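Long-range contact in peptidase M16 domain protein (Alicyclobacillus acidocaldarius subsp. acidocaldarius DSM 446, PDB 4XEA), which is a putative M16-family metallopeptidase, probably hydrolysing peptide bonds with the help of a bound metal ion: residues H61-K66 with E129-I133. Residues are numbered along the deposited sequence; the frame is centred on the assembly and turned at random.
With NI (nickel (II) ion), chain C.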
loop_
_atom_site.group_PDB
_atom_site.type_symbol
_atom_site.label_atom_id
_atom_site.label_comp_id
_atom_site.label_asym_id
_atom_site.label_seq_id
_atom_site.Cartn_x
_atom_site.Cartn_y
_atom_site.Cartn_z
ATOM N N HIS A 61 -13.652 11.757 16.407
ATOM C CA HIS A 61 -12.721 10.623 16.563
ATOM C C HIS A 61 -13.022 9.785 17.813
ATOM O O HIS A 61 -12.869 8.559 17.806
ATOM C CB HIS A 61 -11.312 11.185 16.583
ATOM C CG HIS A 61 -10.286 10.219 17.029
ATOM N ND1 HIS A 61 -9.832 10.186 18.329
ATOM C CD2 HIS A 61 -9.651 9.219 16.375
ATOM C CE1 HIS A 61 -8.942 9.224 18.454
ATOM N NE2 HIS A 61 -8.799 8.637 17.280
ATOM N N PHE A 62 -13.451 10.447 18.883
ATOM C CA PHE A 62 -13.943 9.751 20.094
ATOM C C PHE A 62 -15.144 8.837 19.738
ATOM O O PHE A 62 -15.192 7.648 20.110
ATOM C CB PHE A 62 -14.327 10.802 21.141
ATOM C CG PHE A 62 -14.287 10.313 22.567
ATOM C CD1 PHE A 62 -15.118 9.300 22.993
ATOM C CD2 PHE A 62 -13.463 10.930 23.500
ATOM C CE1 PHE A 62 -15.091 8.870 24.325
ATOM C CE2 PHE A 62 -13.435 10.505 24.820
ATOM C CZ PHE A 62 -14.242 9.481 25.228
ATOM N N LEU A 63 -16.103 9.378 18.998
ATOM C CA LEU A 63 -17.265 8.588 18.553
ATOM C C LEU A 63 -16.814 7.396 17.686
ATOM O O LEU A 63 -17.332 6.286 17.832
ATOM C CB LEU A 63 -18.274 9.446 17.790
ATOM C CG LEU A 63 -19.032 10.507 18.592
ATOM C CD1 LEU A 63 -19.899 11.307 17.637
ATOM C CD2 LEU A 63 -19.904 9.821 19.725
ATOM N N GLU A 64 -15.800 7.615 16.844
ATOM C CA GLU A 64 -15.270 6.527 16.018
ATOM C C GLU A 64 -14.784 5.398 16.875
ATOM O O GLU A 64 -15.058 4.232 16.581
ATOM C CB GLU A 64 -14.153 7.022 15.081
ATOM C CG GLU A 64 -13.554 5.917 14.185
ATOM C CD GLU A 64 -12.032 6.021 14.097
ATOM O OE1 GLU A 64 -11.519 7.087 13.726
ATOM O OE2 GLU A 64 -11.352 5.060 14.458
ATOM N N HIS A 65 -14.043 5.722 17.932
ATOM C CA HIS A 65 -13.533 4.705 18.800
ATOM C C HIS A 65 -14.677 3.938 19.483
ATOM O O HIS A 65 -14.598 2.726 19.661
ATOM C CB HIS A 65 -12.647 5.317 19.886
ATOM C CG HIS A 65 -11.204 5.349 19.531
ATOM N ND1 HIS A 65 -10.249 4.674 20.260
ATOM C CD2 HIS A 65 -10.550 5.956 18.512
ATOM C CE1 HIS A 65 -9.062 4.878 19.711
ATOM N NE2 HIS A 65 -9.219 5.654 18.656
ATOM N N LYS A 66 -15.709 4.668 19.887
ATOM C CA LYS A 66 -16.764 4.108 20.725
ATOM C C LYS A 66 -17.885 3.471 19.915
ATOM O O LYS A 66 -18.740 2.769 20.465
ATOM C CB LYS A 66 -17.293 5.198 21.670
ATOM C CG LYS A 66 -16.348 5.509 22.885
ATOM C CD LYS A 66 -15.711 4.274 23.552
ATOM C CE LYS A 66 -16.712 3.222 24.094
ATOM N NZ LYS A 66 -16.045 1.920 24.471
ATOM N N GLU A 129 -11.989 5.408 27.743
ATOM C CA GLU A 129 -11.547 5.686 26.406
ATOM C C GLU A 129 -10.757 7.001 26.368
ATOM O O GLU A 129 -9.981 7.206 25.448
ATOM C CB GLU A 129 -12.739 5.721 25.430
ATOM C CG GLU A 129 -12.367 5.561 23.954
ATOM C CD GLU A 129 -11.909 4.156 23.605
ATOM O OE1 GLU A 129 -11.074 4.012 22.695
ATOM O OE2 GLU A 129 -12.380 3.191 24.242
ATOM N N LYS A 130 -10.947 7.885 27.353
ATOM C CA LYS A 130 -10.190 9.158 27.402
ATOM C C LYS A 130 -8.693 8.891 27.612
ATOM O O LYS A 130 -7.844 9.535 26.990
ATOM C CB LYS A 130 -10.688 10.077 28.527
ATOM C CG LYS A 130 -11.885 10.963 28.192
ATOM C CD LYS A 130 -12.330 11.732 29.435
ATOM C CE LYS A 130 -13.643 12.476 29.224
ATOM N NZ LYS A 130 -13.765 13.653 30.129
ATOM N N GLY A 131 -8.395 7.956 28.507
ATOM C CA GLY A 131 -7.015 7.538 28.775
ATOM C C GLY A 131 -6.338 6.929 27.551
ATOM O O GLY A 131 -5.146 7.194 27.279
ATOM N N ILE A 132 -7.111 6.112 26.814
ATOM C CA ILE A 132 -6.623 5.423 25.617
ATOM C C ILE A 132 -6.317 6.432 24.519
ATOM O O ILE A 132 -5.321 6.301 23.819
ATOM C CB ILE A 132 -7.635 4.349 25.117
ATOM C CG1 ILE A 132 -7.791 3.234 26.170
ATOM C CG2 ILE A 132 -7.210 3.775 23.770
ATOM C CD1 ILE A 132 -8.846 2.191 25.830
ATOM N N ILE A 133 -7.158 7.456 24.383
ATOM C CA ILE A 133 -6.956 8.465 23.355
ATOM C C ILE A 133 -5.825 9.423 23.739
ATOM O O ILE A 133 -5.024 9.779 22.882
ATOM C CB ILE A 133 -8.253 9.219 23.020
ATOM C CG1 ILE A 133 -9.294 8.237 22.465
ATOM C CG2 ILE A 133 -7.991 10.287 21.982
ATOM C CD1 ILE A 133 -10.681 8.821 22.394
HETATM NI NI NI C . -7.947 6.594 17.118
HETATM O O HOH W 1 -7.060 4.407 16.495
#
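His65 donates from ND1 to Glu129 OE1 (2.7 Å), a His-carboxylate bond directly behind the metal site of this M16 peptidase. His61 and His65 are the two histidines of the HxxEH sequence, the inverted zinc motif of the family; here each binds nickel through NE2, and Glu136, further along helix 123-141, completes the protein ligands. Glu129 is thus a second-shell residue, placed to steady the rotation of the His65 ring together with the nickel bond. The bond is bent, 148° at the hydrogen, and reaches the anti side of the carboxylate, whose plane lies 57° from that of the imidazole.

The tight part is apolar. Phe62 lays its ring beside the 129-133 helix because chi1, -155°, sets CG opposite the backbone N; Ile133 CD1 sits over one face in a CH-pi contact, 4.0 Å from the ring centroid. At the ring edge, Lys130 CG comes within 3.7 Å of Phe62 CE2, while the amine of Lys130 runs on to the carbonyls of Arg174 and Ile176. Val126 and Leu181 also pack on Phe62. Ile133 CG2 meets the edge of the His61 ring in plane, 3.8 Å from CE1.

Lys66 CD lies close against Glu129 CG, 3.6 Å, but NZ has its main salt bridge with Glu69 and stays a long 3.9 Å from Glu129 OE2. Replacing Glu129 by alanine is likely to leave His65 ND1 without its acceptor and the imidazole with one restraint fewer against turning about CB-CG. The more open side is at partly exposed His65, where nickel carries a water at 2.4 Å.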